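Local coordinates for alpha-L-rhamnosidase (Klebsiella oxytoca, PDB 4XHC), which hydrolyses terminal alpha-L-rhamnose residues from rhamnosides as a two-domain enzyme of glycoside hydrolase family 78, at residues P56-V61 with I96-S101. Numbering follows the deposited sequence.
Sequences PPIAVV and IIDFGS
P57 packs over the ring of F99. Its CB sits 3.7 Å from the centroid of the F99 ring, 8° off the ring normal, a CH-pi contact over the face. CG2 of I97 touches CB and CG of the same proline, the two side chains crossing obliquely. Further along that face, CG2 of V60 meets CD1 of I97 at 4.0 Å. On the other face of the sheet V61 and I96 cross at about a right angle through their CG2 methyls, and CG1 of V61 rests against CB of D98.

The backbones pair as antiparallel strands. A59 O accepts from D98 N at 2.8 Å. V61 N reaches I96 O at 2.9 Å in a nearly straight bond, 171° at the hydrogen. The regular pattern breaks at D98, where I58 and A59 both face one residue: a classic beta bulge. D98 O takes both amides in its carbonyl plane, I58 N at 3.0 Å and A59 N at 3.3 Å.

The carboxylate of D98 reaches forward along its own chain. With CG anti to the backbone N (chi1 -174°), OD1 accepts from G100 N at 2.8 Å, from above the carboxylate plane, and closes an Asx turn. CD1 of I58 packs on CA of G100, where the chain turns a corner. R174 forms a salt bridge to D98 OD1, and F173 meets the F99 ring edge-to-face.

Strand 94-99 runs between 59-65 and 175-182 in a six-stranded antiparallel sheet of the N-terminal region. The carbonyl O of D98 thus holds the two bulge amides, while OD1 serves both the Asx turn and the salt bridge. This one carboxylate oxygen, probably ionised, links the corner to R174, just ahead of strand 175-182.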
loop_
_atom_site.group_PDB
_atom_site.type_symbol
_atom_site.label_atom_id
_atom_site.label_comp_id
_atom_site.label_asym_id
_atom_site.label_seq_id
_atom_site.Cartn_x
_atom_site.Cartn_y
_atom_site.Cartn_z
ATOM N N PRO A 56 -5.600 -23.204 3.409
ATOM C CA PRO A 56 -4.261 -22.899 3.899
ATOM C C PRO A 56 -3.222 -23.264 2.841
ATOM O O PRO A 56 -3.514 -24.077 1.964
ATOM C CB PRO A 56 -4.133 -23.812 5.112
ATOM C CG PRO A 56 -4.937 -25.017 4.738
ATOM C CD PRO A 56 -6.024 -24.563 3.797
ATOM N N PRO A 57 -2.017 -22.677 2.920
ATOM C CA PRO A 57 -0.934 -23.053 2.016
ATOM C C PRO A 57 -0.293 -24.355 2.466
ATOM O O PRO A 57 -0.587 -24.822 3.560
ATOM C CB PRO A 57 0.042 -21.891 2.139
ATOM C CG PRO A 57 -0.205 -21.318 3.484
ATOM C CD PRO A 57 -1.603 -21.654 3.890
ATOM N N ILE A 58 0.578 -24.933 1.639
ATOM C CA ILE A 58 1.175 -26.244 1.956
ATOM C C ILE A 58 2.643 -26.210 2.393
ATOM O O ILE A 58 3.092 -27.133 3.050
ATOM C CB ILE A 58 1.023 -27.264 0.797
ATOM C CG1 ILE A 58 1.915 -26.896 -0.403
ATOM C CG2 ILE A 58 -0.439 -27.373 0.382
ATOM C CD1 ILE A 58 2.064 -28.004 -1.434
ATOM N N ALA A 59 3.398 -25.176 2.036
ATOM C CA ALA A 59 4.808 -25.139 2.416
ATOM C C ALA A 59 5.461 -23.768 2.279
ATOM O O ALA A 59 4.956 -22.878 1.589
ATOM C CB ALA A 59 5.587 -26.157 1.594
ATOM N N VAL A 60 6.593 -23.625 2.968
ATOM C CA VAL A 60 7.544 -22.549 2.724
ATOM C C VAL A 60 8.629 -23.104 1.815
ATOM O O VAL A 60 9.124 -24.206 2.039
ATOM C CB VAL A 60 8.181 -22.050 4.038
ATOM C CG1 VAL A 60 9.231 -20.984 3.763
ATOM C CG2 VAL A 60 7.105 -21.513 4.968
ATOM N N VAL A 61 9.006 -22.340 0.800
ATOM C CA VAL A 61 10.005 -22.789 -0.167
ATOM C C VAL A 61 11.078 -21.735 -0.400
ATOM O O VAL A 61 10.933 -20.585 0.019
ATOM C CB VAL A 61 9.365 -23.157 -1.526
ATOM C CG1 VAL A 61 8.305 -24.232 -1.341
ATOM C CG2 VAL A 61 8.773 -21.928 -2.212
ATOM N N ILE A 96 9.016 -17.341 0.907
ATOM C CA ILE A 96 8.054 -17.620 -0.157
ATOM C C ILE A 96 7.116 -18.743 0.272
ATOM O O ILE A 96 7.568 -19.842 0.599
ATOM C CB ILE A 96 8.739 -18.021 -1.463
ATOM C CG1 ILE A 96 9.616 -16.872 -1.973
ATOM C CG2 ILE A 96 7.679 -18.382 -2.498
ATOM C CD1 ILE A 96 10.532 -17.259 -3.112
ATOM N N ILE A 97 5.817 -18.443 0.266
ATOM C CA ILE A 97 4.772 -19.389 0.640
ATOM C C ILE A 97 4.167 -20.047 -0.608
ATOM O O ILE A 97 3.617 -19.362 -1.484
ATOM C CB ILE A 97 3.626 -18.685 1.408
ATOM C CG1 ILE A 97 4.146 -17.787 2.541
ATOM C CG2 ILE A 97 2.643 -19.706 1.963
ATOM C CD1 ILE A 97 4.739 -18.526 3.706
ATOM N N ASP A 98 4.286 -21.371 -0.698
ATOM C CA ASP A 98 3.649 -22.145 -1.767
ATOM C C ASP A 98 2.264 -22.539 -1.304
ATOM O O ASP A 98 2.139 -23.261 -0.316
ATOM C CB ASP A 98 4.472 -23.405 -2.072
ATOM C CG ASP A 98 3.953 -24.190 -3.271
ATOM O OD1 ASP A 98 2.894 -23.849 -3.849
ATOM O OD2 ASP A 98 4.624 -25.173 -3.641
ATOM N N PHE A 99 1.232 -22.073 -2.014
ATOM C CA PHE A 99 -0.155 -22.436 -1.683
ATOM C C PHE A 99 -0.594 -23.781 -2.266
ATOM O O PHE A 99 -1.632 -24.303 -1.880
ATOM C CB PHE A 99 -1.141 -21.329 -2.067
ATOM C CG PHE A 99 -1.272 -20.257 -1.023
ATOM C CD1 PHE A 99 -0.262 -19.328 -0.829
ATOM C CD2 PHE A 99 -2.392 -20.189 -0.213
ATOM C CE1 PHE A 99 -0.376 -18.341 0.144
ATOM C CE2 PHE A 99 -2.515 -19.203 0.762
ATOM C CZ PHE A 99 -1.507 -18.276 0.937
ATOM N N GLY A 100 0.191 -24.353 -3.174
ATOM C CA GLY A 100 -0.034 -25.743 -3.609
ATOM C C GLY A 100 -0.865 -25.912 -4.870
ATOM O O GLY A 100 -0.683 -26.873 -5.598
ATOM N N SER A 101 -1.795 -24.992 -5.115
ATOM C CA SER A 101 -2.557 -24.949 -6.364
ATOM C C SER A 101 -2.731 -23.481 -6.801
ATOM O O SER A 101 -2.123 -22.570 -6.231
ATOM C CB SER A 101 -3.917 -25.637 -6.193
ATOM O OG SER A 101 -4.489 -25.973 -7.451
#